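Local atomic coordinates of N-acetyltransferase domain-containing protein (Pyrococcus horikoshii, PDB entry 1WWZ), a protein that binds acetyl-coenzyme A and probably acts as an acyltransferase of the GNAT family. Residues A[121-126]-A[139-144]; A[74-79]-A[83-88]; A[18-23]-A[44-49]. One frame throughout, in Å; residues are numbered along the deposited sequence.

Contact 1 of 3, residues A[121-126]-A[139-144]; sequences IELWVG and FGFKKV. With ACO (acetyl coenzyme *a), chain C.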
loop_
_atom_site.group_PDB
_atom_site.type_symbol
_atom_site.label_atom_id
_atom_site.label_comp_id
_atom_site.label_asym_id
_atom_site.label_seq_id
_atom_site.Cartn_x
_atom_site.Cartn_y
_atom_site.Cartn_z
ATOM N N ILE A 121 -5.815 -9.715 11.779
ATOM C CA ILE A 121 -6.672 -9.811 10.602
ATOM C C ILE A 121 -6.810 -11.285 10.248
ATOM O O ILE A 121 -5.819 -11.996 10.092
ATOM C CB ILE A 121 -6.089 -9.047 9.398
ATOM C CG1 ILE A 121 -5.932 -7.566 9.756
ATOM C CG2 ILE A 121 -7.022 -9.190 8.188
ATOM C CD1 ILE A 121 -5.238 -6.745 8.692
ATOM N N GLU A 122 -8.053 -11.736 10.126
ATOM C CA GLU A 122 -8.349 -13.132 9.827
ATOM C C GLU A 122 -9.052 -13.295 8.480
ATOM O O GLU A 122 -9.773 -12.402 8.033
ATOM C CB GLU A 122 -9.225 -13.693 10.955
ATOM C CG GLU A 122 -9.692 -15.127 10.792
ATOM C CD GLU A 122 -10.593 -15.549 11.940
ATOM O OE1 GLU A 122 -10.078 -16.005 12.985
ATOM O OE2 GLU A 122 -11.826 -15.403 11.807
ATOM N N LEU A 123 -8.828 -14.435 7.832
ATOM C CA LEU A 123 -9.465 -14.714 6.549
ATOM C C LEU A 123 -9.486 -16.207 6.268
ATOM O O LEU A 123 -8.729 -16.976 6.863
ATOM C CB LEU A 123 -8.732 -13.987 5.409
ATOM C CG LEU A 123 -7.285 -14.421 5.128
ATOM C CD1 LEU A 123 -7.283 -15.682 4.259
ATOM C CD2 LEU A 123 -6.536 -13.304 4.408
ATOM N N TRP A 124 -10.377 -16.607 5.368
ATOM C CA TRP A 124 -10.493 -17.995 4.954
ATOM C C TRP A 124 -10.312 -18.019 3.444
ATOM O O TRP A 124 -10.890 -17.199 2.724
ATOM C CB TRP A 124 -11.861 -18.576 5.320
ATOM C CG TRP A 124 -12.058 -18.793 6.787
ATOM C CD1 TRP A 124 -12.541 -17.894 7.697
ATOM C CD2 TRP A 124 -11.791 -19.998 7.515
ATOM N NE1 TRP A 124 -12.600 -18.469 8.944
ATOM C CE2 TRP A 124 -12.147 -19.760 8.861
ATOM C CE3 TRP A 124 -11.291 -21.259 7.159
ATOM C CZ2 TRP A 124 -12.013 -20.738 9.856
ATOM C CZ3 TRP A 124 -11.158 -22.231 8.147
ATOM C CH2 TRP A 124 -11.520 -21.963 9.480
ATOM N N VAL A 125 -9.502 -18.955 2.968
ATOM C CA VAL A 125 -9.235 -19.071 1.545
ATOM C C VAL A 125 -9.300 -20.535 1.124
ATOM O O VAL A 125 -9.005 -21.429 1.920
ATOM C CB VAL A 125 -7.842 -18.469 1.208
ATOM C CG1 VAL A 125 -6.771 -19.111 2.075
ATOM C CG2 VAL A 125 -7.528 -18.656 -0.264
ATOM N N GLY A 126 -9.709 -20.772 -0.119
ATOM C CA GLY A 126 -9.807 -22.132 -0.626
ATOM C C GLY A 126 -8.475 -22.856 -0.590
ATOM O O GLY A 126 -7.440 -22.274 -0.911
ATOM N N PHE A 139 2.527 -10.940 2.574
ATOM C CA PHE A 139 2.144 -9.805 3.391
ATOM C C PHE A 139 2.073 -10.131 4.874
ATOM O O PHE A 139 1.519 -9.366 5.660
ATOM C CB PHE A 139 0.817 -9.235 2.893
ATOM C CG PHE A 139 0.978 -8.307 1.728
ATOM C CD1 PHE A 139 1.150 -6.941 1.933
ATOM C CD2 PHE A 139 1.034 -8.803 0.430
ATOM C CE1 PHE A 139 1.379 -6.080 0.862
ATOM C CE2 PHE A 139 1.263 -7.951 -0.649
ATOM C CZ PHE A 139 1.436 -6.586 -0.433
ATOM N N GLY A 140 2.633 -11.273 5.254
ATOM C CA GLY A 140 2.651 -11.637 6.658
ATOM C C GLY A 140 1.584 -12.573 7.181
ATOM O O GLY A 140 1.605 -12.906 8.365
ATOM N N PHE A 141 0.646 -12.989 6.334
ATOM C CA PHE A 141 -0.401 -13.903 6.780
ATOM C C PHE A 141 0.180 -15.303 6.924
ATOM O O PHE A 141 1.049 -15.706 6.151
ATOM C CB PHE A 141 -1.560 -13.928 5.778
ATOM C CG PHE A 141 -2.495 -12.755 5.896
ATOM C CD1 PHE A 141 -3.618 -12.825 6.714
ATOM C CD2 PHE A 141 -2.247 -11.577 5.196
ATOM C CE1 PHE A 141 -4.483 -11.741 6.836
ATOM C CE2 PHE A 141 -3.108 -10.482 5.310
ATOM C CZ PHE A 141 -4.229 -10.567 6.132
ATOM N N LYS A 142 -0.303 -16.037 7.921
ATOM C CA LYS A 142 0.154 -17.398 8.166
ATOM C C LYS A 142 -1.044 -18.338 8.270
ATOM O O LYS A 142 -2.095 -17.962 8.791
ATOM C CB LYS A 142 0.964 -17.459 9.468
ATOM C CG LYS A 142 2.216 -16.594 9.472
ATOM C CD LYS A 142 2.929 -16.675 10.815
ATOM C CE LYS A 142 4.195 -15.833 10.820
ATOM N NZ LYS A 142 5.143 -16.270 9.755
ATOM N N LYS A 143 -0.889 -19.554 7.759
ATOM C CA LYS A 143 -1.957 -20.542 7.822
ATOM C C LYS A 143 -2.028 -21.008 9.269
ATOM O O LYS A 143 -0.998 -21.289 9.879
ATOM C CB LYS A 143 -1.640 -21.719 6.898
ATOM C CG LYS A 143 -1.461 -21.311 5.446
ATOM C CD LYS A 143 -1.129 -22.501 4.563
ATOM C CE LYS A 143 -0.834 -22.057 3.139
ATOM N NZ LYS A 143 -0.475 -23.206 2.257
ATOM N N VAL A 144 -3.232 -21.089 9.825
ATOM C CA VAL A 144 -3.366 -21.498 11.215
ATOM C C VAL A 144 -4.447 -22.534 11.490
ATOM O O VAL A 144 -4.638 -22.946 12.633
ATOM C CB VAL A 144 -3.624 -20.277 12.118
ATOM C CG1 VAL A 144 -2.420 -19.354 12.087
ATOM C CG2 VAL A 144 -4.872 -19.538 11.650
HETATM N N1A ACO C . 0.335 -17.637 -8.570
HETATM C C2A ACO C . 1.378 -17.236 -7.840
HETATM N N3A ACO C . 1.482 -16.057 -7.157
HETATM C C4A ACO C . 0.343 -15.246 -7.290
HETATM C C5A ACO C . -0.770 -15.586 -8.032
HETATM C C6A ACO C . -0.754 -16.871 -8.715
HETATM N N6A ACO C . -1.776 -17.284 -9.473
HETATM N N7A ACO C . -1.717 -14.569 -7.973
HETATM C C8A ACO C . -1.169 -13.666 -7.206
HETATM N N9A ACO C . 0.098 -14.007 -6.740
HETATM C C1B ACO C . 1.001 -13.260 -5.881
HETATM C C2B ACO C . 2.287 -12.775 -6.573
HETATM O O2B ACO C . 3.296 -12.661 -5.549
HETATM C C3B ACO C . 1.824 -11.454 -7.245
HETATM O O3B ACO C . 2.998 -10.629 -7.374
HETATM P P3B ACO C . 3.979 -10.554 -8.647
HETATM O O7A ACO C . 4.537 -11.941 -8.750
HETATM O O8A ACO C . 4.991 -9.573 -8.286
HETATM O O9A ACO C . 3.146 -10.155 -9.803
HETATM C C4B ACO C . 0.877 -10.884 -6.223
HETATM O O4B ACO C . 0.463 -12.039 -5.440
HETATM C C5B ACO C . -0.420 -10.329 -6.772
HETATM O O5B ACO C . -0.261 -9.495 -7.905
HETATM P P1A ACO C . -1.523 -8.688 -8.436
HETATM O O1A ACO C . -1.315 -8.438 -9.862
HETATM O O2A ACO C . -1.721 -7.481 -7.539
HETATM O O3A ACO C . -2.668 -9.859 -8.342
HETATM P P2A ACO C . -4.168 -9.738 -8.700
HETATM O O4A ACO C . -4.382 -10.805 -9.698
HETATM O O5A ACO C . -4.418 -8.331 -9.113
HETATM O O6A ACO C . -4.962 -10.032 -7.395
HETATM C CBP ACO C . -6.301 -11.935 -6.483
HETATM C CCP ACO C . -4.928 -11.329 -6.650
HETATM C CDP ACO C . -6.118 -13.214 -5.598
HETATM C CEP ACO C . -7.249 -10.916 -5.812
HETATM C CAP ACO C . -6.847 -12.295 -7.918
HETATM O OAP ACO C . -5.987 -13.262 -8.515
HETATM C C9P ACO C . -8.280 -12.887 -7.962
HETATM O O9P ACO C . -9.263 -12.174 -8.114
HETATM N N8P ACO C . -8.384 -14.247 -7.812
HETATM C C7P ACO C . -9.669 -14.990 -7.818
HETATM C C6P ACO C . -10.522 -14.782 -6.549
HETATM C C5P ACO C . -9.810 -15.222 -5.294
HETATM O O5P ACO C . -9.219 -16.330 -5.239
HETATM N N4P ACO C . -9.828 -14.426 -4.236
HETATM C C3P ACO C . -9.286 -14.501 -2.875
HETATM C C2P ACO C . -10.292 -15.357 -2.100
HETATM S S1P ACO C . -9.685 -15.451 -0.329
HETATM C C ACO C . -10.549 -14.362 0.311
HETATM O O ACO C . -11.460 -13.590 -0.247
HETATM C CH3 ACO C . -10.595 -13.837 1.874
#

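Contact 2 of 3, residues A[74-79]-A[83-88]; sequences KDWFSK and RIVGAI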
loop_
_atom_site.group_PDB
_atom_site.type_symbol
_atom_site.label_atom_id
_atom_site.label_comp_id
_atom_site.label_asym_id
_atom_site.label_seq_id
_atom_site.Cartn_x
_atom_site.Cartn_y
_atom_site.Cartn_z
ATOM N N LYS A 74 -13.821 -4.305 10.046
ATOM C CA LYS A 74 -13.098 -3.925 11.259
ATOM C C LYS A 74 -13.802 -4.447 12.509
ATOM O O LYS A 74 -13.289 -4.309 13.618
ATOM C CB LYS A 74 -12.983 -2.398 11.348
ATOM C CG LYS A 74 -14.320 -1.689 11.535
ATOM C CD LYS A 74 -14.144 -0.184 11.680
ATOM C CE LYS A 74 -15.446 0.494 12.100
ATOM N NZ LYS A 74 -16.546 0.305 11.106
ATOM N N ASP A 75 -14.969 -5.055 12.325
ATOM C CA ASP A 75 -15.746 -5.552 13.452
ATOM C C ASP A 75 -16.175 -7.010 13.307
ATOM O O ASP A 75 -17.366 -7.324 13.314
ATOM C CB ASP A 75 -16.968 -4.644 13.637
ATOM C CG ASP A 75 -17.824 -5.042 14.820
ATOM O OD1 ASP A 75 -17.258 -5.357 15.886
ATOM O OD2 ASP A 75 -19.067 -5.021 14.681
ATOM N N TRP A 76 -15.199 -7.906 13.198
ATOM C CA TRP A 76 -15.494 -9.323 13.041
ATOM C C TRP A 76 -15.132 -10.152 14.268
ATOM O O TRP A 76 -14.000 -10.119 14.748
ATOM C CB TRP A 76 -14.750 -9.880 11.826
ATOM C CG TRP A 76 -15.176 -11.260 11.476
ATOM C CD1 TRP A 76 -14.459 -12.412 11.637
ATOM C CD2 TRP A 76 -16.439 -11.645 10.921
ATOM N NE1 TRP A 76 -15.200 -13.492 11.216
ATOM C CE2 TRP A 76 -16.420 -13.048 10.773
ATOM C CE3 TRP A 76 -17.588 -10.939 10.538
ATOM C CZ2 TRP A 76 -17.506 -13.764 10.252
ATOM C CZ3 TRP A 76 -18.670 -11.651 10.020
ATOM C CH2 TRP A 76 -18.617 -13.048 9.886
ATOM N N PHE A 77 -16.090 -10.911 14.781
ATOM C CA PHE A 77 -15.779 -11.725 15.936
ATOM C C PHE A 77 -15.293 -13.096 15.495
ATOM O O PHE A 77 -15.931 -13.766 14.685
ATOM C CB PHE A 77 -16.985 -11.886 16.851
ATOM C CG PHE A 77 -16.627 -12.453 18.189
ATOM C CD1 PHE A 77 -16.223 -11.617 19.224
ATOM C CD2 PHE A 77 -16.608 -13.827 18.388
ATOM C CE1 PHE A 77 -15.799 -12.147 20.440
ATOM C CE2 PHE A 77 -16.182 -14.364 19.603
ATOM C CZ PHE A 77 -15.778 -13.521 20.626
ATOM N N SER A 78 -14.149 -13.504 16.029
ATOM C CA SER A 78 -13.578 -14.802 15.696
ATOM C C SER A 78 -13.607 -15.725 16.904
ATOM O O SER A 78 -13.039 -15.410 17.948
ATOM C CB SER A 78 -12.134 -14.645 15.222
ATOM O OG SER A 78 -11.500 -15.913 15.161
ATOM N N LYS A 79 -14.268 -16.867 16.751
ATOM C CA LYS A 79 -14.362 -17.845 17.827
ATOM C C LYS A 79 -12.989 -18.450 18.082
ATOM O O LYS A 79 -12.708 -18.934 19.175
ATOM C CB LYS A 79 -15.355 -18.947 17.451
ATOM C CG LYS A 79 -16.751 -18.429 17.114
ATOM C CD LYS A 79 -17.691 -19.564 16.717
ATOM C CE LYS A 79 -17.957 -20.503 17.882
ATOM N NZ LYS A 79 -18.637 -19.784 18.989
ATOM N N ARG A 83 -12.229 -13.156 20.217
ATOM C CA ARG A 83 -12.439 -11.720 20.349
ATOM C C ARG A 83 -12.651 -11.052 18.994
ATOM O O ARG A 83 -12.568 -11.701 17.953
ATOM C CB ARG A 83 -11.236 -11.084 21.050
ATOM C CG ARG A 83 -9.928 -11.284 20.305
ATOM C CD ARG A 83 -8.730 -11.026 21.203
ATOM N NE ARG A 83 -7.474 -11.270 20.494
ATOM C CZ ARG A 83 -6.878 -10.377 19.713
ATOM N NH1 ARG A 83 -7.422 -9.183 19.549
ATOM N NH2 ARG A 83 -5.741 -10.671 19.095
ATOM N N ILE A 84 -12.935 -9.756 19.014
ATOM C CA ILE A 84 -13.147 -8.999 17.787
ATOM C C ILE A 84 -11.824 -8.846 17.046
ATOM O O ILE A 84 -10.807 -8.494 17.643
ATOM C CB ILE A 84 -13.702 -7.580 18.082
ATOM C CG1 ILE A 84 -15.101 -7.684 18.693
ATOM C CG2 ILE A 84 -13.716 -6.743 16.803
ATOM C CD1 ILE A 84 -16.105 -8.377 17.808
ATOM N N VAL A 85 -11.841 -9.120 15.745
ATOM C CA VAL A 85 -10.644 -8.990 14.921
ATOM C C VAL A 85 -11.039 -8.385 13.584
ATOM O O VAL A 85 -12.220 -8.142 13.325
ATOM C CB VAL A 85 -9.970 -10.368 14.648
ATOM C CG1 VAL A 85 -9.567 -11.029 15.952
ATOM C CG2 VAL A 85 -10.913 -11.266 13.852
ATOM N N GLY A 86 -10.045 -8.123 12.742
ATOM C CA GLY A 86 -10.331 -7.587 11.428
ATOM C C GLY A 86 -10.492 -8.793 10.528
ATOM O O GLY A 86 -9.954 -9.860 10.820
ATOM N N ALA A 87 -11.248 -8.646 9.449
ATOM C CA ALA A 87 -11.444 -9.761 8.537
ATOM C C ALA A 87 -11.544 -9.283 7.107
ATOM O O ALA A 87 -11.903 -8.140 6.856
ATOM C CB ALA A 87 -12.719 -10.528 8.911
ATOM N N ILE A 88 -11.191 -10.165 6.176
ATOM C CA ILE A 88 -11.308 -9.889 4.752
ATOM C C ILE A 88 -12.378 -10.884 4.320
ATOM O O ILE A 88 -12.148 -12.089 4.363
ATOM C CB ILE A 88 -9.995 -10.186 3.982
ATOM C CG1 ILE A 88 -8.856 -9.313 4.525
ATOM C CG2 ILE A 88 -10.204 -9.917 2.490
ATOM C CD1 ILE A 88 -7.502 -9.522 3.835
#

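Contact 3 of 3, residues A[18-23]-A[44-49]; sequences NELIDV and NYIKWC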
loop_
_atom_site.group_PDB
_atom_site.type_symbol
_atom_site.label_atom_id
_atom_site.label_comp_id
_atom_site.label_asym_id
_atom_site.label_seq_id
_atom_site.Cartn_x
_atom_site.Cartn_y
_atom_site.Cartn_z
ATOM N N ASN A 18 -24.217 -4.628 -9.941
ATOM C CA ASN A 18 -24.077 -5.337 -11.206
ATOM C C ASN A 18 -22.607 -5.418 -11.612
ATOM O O ASN A 18 -22.131 -6.468 -12.042
ATOM C CB ASN A 18 -24.878 -4.624 -12.296
ATOM C CG ASN A 18 -25.224 -5.535 -13.454
ATOM O OD1 ASN A 18 -26.027 -6.458 -13.312
ATOM N ND2 ASN A 18 -24.614 -5.288 -14.606
ATOM N N GLU A 19 -21.892 -4.304 -11.477
ATOM C CA GLU A 19 -20.475 -4.260 -11.823
ATOM C C GLU A 19 -19.663 -5.179 -10.921
ATOM O O GLU A 19 -18.765 -5.885 -11.383
ATOM C CB GLU A 19 -19.924 -2.839 -11.685
ATOM C CG GLU A 19 -20.448 -1.841 -12.694
ATOM C CD GLU A 19 -19.795 -0.482 -12.531
ATOM O OE1 GLU A 19 -18.549 -0.410 -12.613
ATOM O OE2 GLU A 19 -20.523 0.511 -12.318
ATOM N N LEU A 20 -19.971 -5.158 -9.627
ATOM C CA LEU A 20 -19.253 -5.999 -8.681
ATOM C C LEU A 20 -19.485 -7.465 -9.013
ATOM O O LEU A 20 -18.569 -8.284 -8.928
ATOM C CB LEU A 20 -19.706 -5.700 -7.247
ATOM C CG LEU A 20 -19.274 -4.333 -6.703
ATOM C CD1 LEU A 20 -19.957 -4.073 -5.378
ATOM C CD2 LEU A 20 -17.758 -4.288 -6.543
ATOM N N ILE A 21 -20.711 -7.796 -9.398
ATOM C CA ILE A 21 -21.026 -9.170 -9.748
ATOM C C ILE A 21 -20.206 -9.603 -10.962
ATOM O O ILE A 21 -19.632 -10.691 -10.967
ATOM C CB ILE A 21 -22.535 -9.338 -10.031
ATOM C CG1 ILE A 21 -23.323 -9.105 -8.737
ATOM C CG2 ILE A 21 -22.813 -10.729 -10.579
ATOM C CD1 ILE A 21 -24.830 -9.196 -8.895
ATOM N N ASP A 22 -20.136 -8.749 -11.981
ATOM C CA ASP A 22 -19.362 -9.065 -13.184
ATOM C C ASP A 22 -17.897 -9.328 -12.823
ATOM O O ASP A 22 -17.296 -10.302 -13.281
ATOM C CB ASP A 22 -19.429 -7.919 -14.205
ATOM C CG ASP A 22 -20.836 -7.660 -14.717
ATOM O OD1 ASP A 22 -21.703 -8.550 -14.585
ATOM O OD2 ASP A 22 -21.070 -6.564 -15.269
ATOM N N VAL A 23 -17.327 -8.450 -12.003
ATOM C CA VAL A 23 -15.940 -8.591 -11.574
ATOM C C VAL A 23 -15.765 -9.900 -10.812
ATOM O O VAL A 23 -14.806 -10.642 -11.027
ATOM C CB VAL A 23 -15.519 -7.417 -10.651
ATOM C CG1 VAL A 23 -14.181 -7.722 -9.986
ATOM C CG2 VAL A 23 -15.426 -6.133 -11.459
ATOM N N ASN A 44 -25.992 -12.459 -3.831
ATOM C CA ASN A 44 -26.332 -12.618 -2.427
ATOM C C ASN A 44 -25.143 -12.443 -1.492
ATOM O O ASN A 44 -25.271 -11.821 -0.438
ATOM C CB ASN A 44 -26.986 -13.979 -2.183
ATOM C CG ASN A 44 -28.261 -14.154 -2.978
ATOM O OD1 ASN A 44 -29.003 -13.196 -3.192
ATOM N ND2 ASN A 44 -28.531 -15.382 -3.409
ATOM N N TYR A 45 -23.987 -12.986 -1.860
ATOM C CA TYR A 45 -22.829 -12.844 -0.991
ATOM C C TYR A 45 -22.367 -11.391 -0.930
ATOM O O TYR A 45 -22.061 -10.873 0.147
ATOM C CB TYR A 45 -21.672 -13.738 -1.448
ATOM C CG TYR A 45 -20.541 -13.753 -0.442
ATOM C CD1 TYR A 45 -20.786 -14.078 0.889
ATOM C CD2 TYR A 45 -19.240 -13.415 -0.809
ATOM C CE1 TYR A 45 -19.771 -14.068 1.835
ATOM C CE2 TYR A 45 -18.209 -13.398 0.134
ATOM C CZ TYR A 45 -18.486 -13.727 1.453
ATOM O OH TYR A 45 -17.487 -13.719 2.398
ATOM N N ILE A 46 -22.325 -10.728 -2.080
ATOM C CA ILE A 46 -21.904 -9.331 -2.123
ATOM C C ILE A 46 -22.839 -8.438 -1.306
ATOM O O ILE A 46 -22.385 -7.533 -0.607
ATOM C CB ILE A 46 -21.809 -8.832 -3.587
ATOM C CG1 ILE A 46 -20.691 -9.594 -4.305
ATOM C CG2 ILE A 46 -21.525 -7.335 -3.624
ATOM C CD1 ILE A 46 -20.561 -9.283 -5.785
ATOM N N LYS A 47 -24.142 -8.695 -1.376
ATOM C CA LYS A 47 -25.099 -7.905 -0.598
ATOM C C LYS A 47 -24.850 -8.128 0.893
ATOM O O LYS A 47 -24.886 -7.187 1.691
ATOM C CB LYS A 47 -26.533 -8.302 -0.949
ATOM C CG LYS A 47 -26.947 -7.923 -2.359
ATOM C CD LYS A 47 -28.347 -8.430 -2.683
ATOM C CE LYS A 47 -29.390 -7.815 -1.769
ATOM N NZ LYS A 47 -30.756 -8.336 -2.075
ATOM N N TRP A 48 -24.588 -9.376 1.264
ATOM C CA TRP A 48 -24.315 -9.713 2.657
ATOM C C TRP A 48 -23.046 -9.002 3.132
ATOM O O TRP A 48 -23.001 -8.483 4.251
ATOM C CB TRP A 48 -24.137 -11.224 2.815
ATOM C CG TRP A 48 -23.949 -11.663 4.240
ATOM C CD1 TRP A 48 -24.928 -11.929 5.158
ATOM C CD2 TRP A 48 -22.702 -11.850 4.915
ATOM N NE1 TRP A 48 -24.362 -12.275 6.367
ATOM C CE2 TRP A 48 -22.998 -12.237 6.244
ATOM C CE3 TRP A 48 -21.360 -11.734 4.527
ATOM C CZ2 TRP A 48 -22.000 -12.499 7.189
ATOM C CZ3 TRP A 48 -20.363 -11.997 5.468
ATOM C CH2 TRP A 48 -20.693 -12.379 6.785
ATOM N N CYS A 49 -22.018 -8.984 2.286
ATOM C CA CYS A 49 -20.760 -8.323 2.638
ATOM C C CYS A 49 -20.972 -6.826 2.848
ATOM O O CYS A 49 -20.401 -6.227 3.759
ATOM C CB CYS A 49 -19.713 -8.525 1.544
ATOM S SG CYS A 49 -18.985 -10.176 1.485
#

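Contact 1 of 3, residues A[121-126]-A[139-144]
The ring of Phe141 has a leucine methyl over one face and an isoleucine branch at its edge. CD2 of Leu123 lies 3.9 Å from the ring centroid, displaced toward the rim, and makes a CH-pi contact, closest to Phe141 CE1 at 3.5 Å. Ile121 brings CG2 to the edge, in the plane of the ring, 3.7 Å from Phe141 CZ. The two aliphatic residues grip the ring from different directions. In Leu123, chi1 65°, the crowded position of CG between backbone N and carbonyl carbon, together with chi2 82° brings CD2 over the ring. No hydrogen bond crosses this mainly apolar contact, though Ile121 O also touches Phe141 CE1 at 3.5 Å. Phe141 enters as the chain leaves helix 130-138: Gly140 (phi 97°) is the C-prime residue of a Schellman motif joining Phe141 N to Tyr136 O. Strand 120-126 forms part of the wall of the acetyl-CoA pocket, with Phe141 packed behind it: Leu123 CB is 4.0 Å and Trp124 O 3.5 Å from the acetyl methyl, CH3, and Val125 CB approaches the sulfur S1P. The setting is a beta-alpha-beta crossover through helix 130-138, with strand 150-156 inserted between its two parallel strands, as in the GNAT fold.

Contact 2 of 3, residues A[74-79]-A[83-88]
Trp76 and Val85 form an antiparallel hydrogen-bonded pair near the turn of the hairpin of strands 65-78 and 83-93, and illustrate how one face of two strands can pack closely while the other stays open. Val85 N donates to Trp76 O at 2.6 Å, and Trp76 N returns a bond to Val85 O at 3.0 Å. Two residues on, toward the hairpin turn, Ser78 N meets Arg83 O in an almost straight bond, 177° at the hydrogen, though it arrives from above the carbonyl plane; the reverse bond, from Arg83 N to Ser78 O, is weak. The strands are strongly twisted, their directions 119° apart.

The compact face carries Trp76, Ser78 and Val85. Trp76 CB sits 3.6 Å from Ala87 CB, and CG anti to the backbone N (chi1 -171°) keeps the root of the indole beside that methyl while the outer indole extends off the partner strand. Val85 CG2 comes to the indole edge and packs on Ser78 CB at 3.8 Å. The opposite face, with Phe77 and Ile84 as a non-hydrogen-bonded pair, is solvent-exposed. There Ile84 CD1 meets Phe77 CD1 at 3.5 Å in the plane of the ring, at its edge, whereas Arg83 O lies over one ring face; the Phe77 and Ile84 side chains run roughly perpendicular. Asp75 OD1 only skirts the same methyl, Ile84 CD1, at 3.8 Å.

Along the other edge of strand 83-93 runs strand 120-126, whose Glu122 side chain reaches Trp76 and Val85 and whose Glu122 OE1 is hydrogen-bonded to Ser78 OG. Lys74, where the chain turns a corner, is salt-bridged to Asp55 and packs on Leu114 of helix 102-115, and Arg83 pairs with Asp119 just ahead of strand 120-126.

Contact 3 of 3, residues A[18-23]-A[44-49]
Ile46 is extended, with CG1 anti to the carbonyl carbon (chi1 -65°) and CD1 continuing the chain outward (chi2 175°), and this stretched shape lets a single methyl reach the neighbouring helix at Leu20 and Ile21. Leu20 has the same kind of first torsion (chi1 -70°), which turns its CD1 toward the other branch of the isoleucine, Ile46 CG2, at 4.0 Å. The outcome is a contact in which one side chain is met by two consecutive residues. Ile46 CD1 lies 4.0 Å from Leu20 CB and 4.0 Å from Ile21 CG1. It also rests against the backbone, 3.9 Å from Leu20 O and 3.9 Å from Ile21 N, so the methyl is seated on the peptide between the two residues as much as on their side chains.

These distances, all close to ordinary van der Waals separation, describe an easy apolar fit, and no hydrogen bond crosses between the segments. Helices 14-27 and 38-53, which meet here, are the two longer helices that in the GNAT fold lie between the first strand (5-8) and the second (57-62), and they pack together on the sheet. Leu20 and Ile46 share the support of Phe57 on strand 57-62, and Leu20 also packs on Phe69 of strand 65-78, so Ile46 and Leu20 lie in the layer between the helices and the sheet. Ile21 also touches Arg39 and Arg43 of helix 38-53, and Asp22 is salt-bridged to Arg39, a charged link between the two helices.

Within helix 38-53, Tyr45 OH is hydrogen-bonded to the backbone oxygen His89 O, which sets this helix against strand 83-93.

Overall arrangement
From the N terminus the three contacts follow one another in series, and none nests within or crosses another. Contact 3 comes first and closes a mostly helical excursion of 20 residues, pairing helix 14-27 with helix 38-53. Contact 2 then closes the short turn of the hairpin between strands 65-78 and 83-93. Contact 1 comes last and closes the excursion through helix 130-138, after which the chain rejoins the sheet. Contacts 1 and 2 lie on adjacent strands, 120-126 and 83-93, probably hydrogen-bonded from Glu122 N to Gly86 O (2.8 Å). Contact 2 reaches contact 3 through two indoles, Trp76 and Trp48. Contacts 1 and 3 do not touch and lie on opposite sides of the chain's centre.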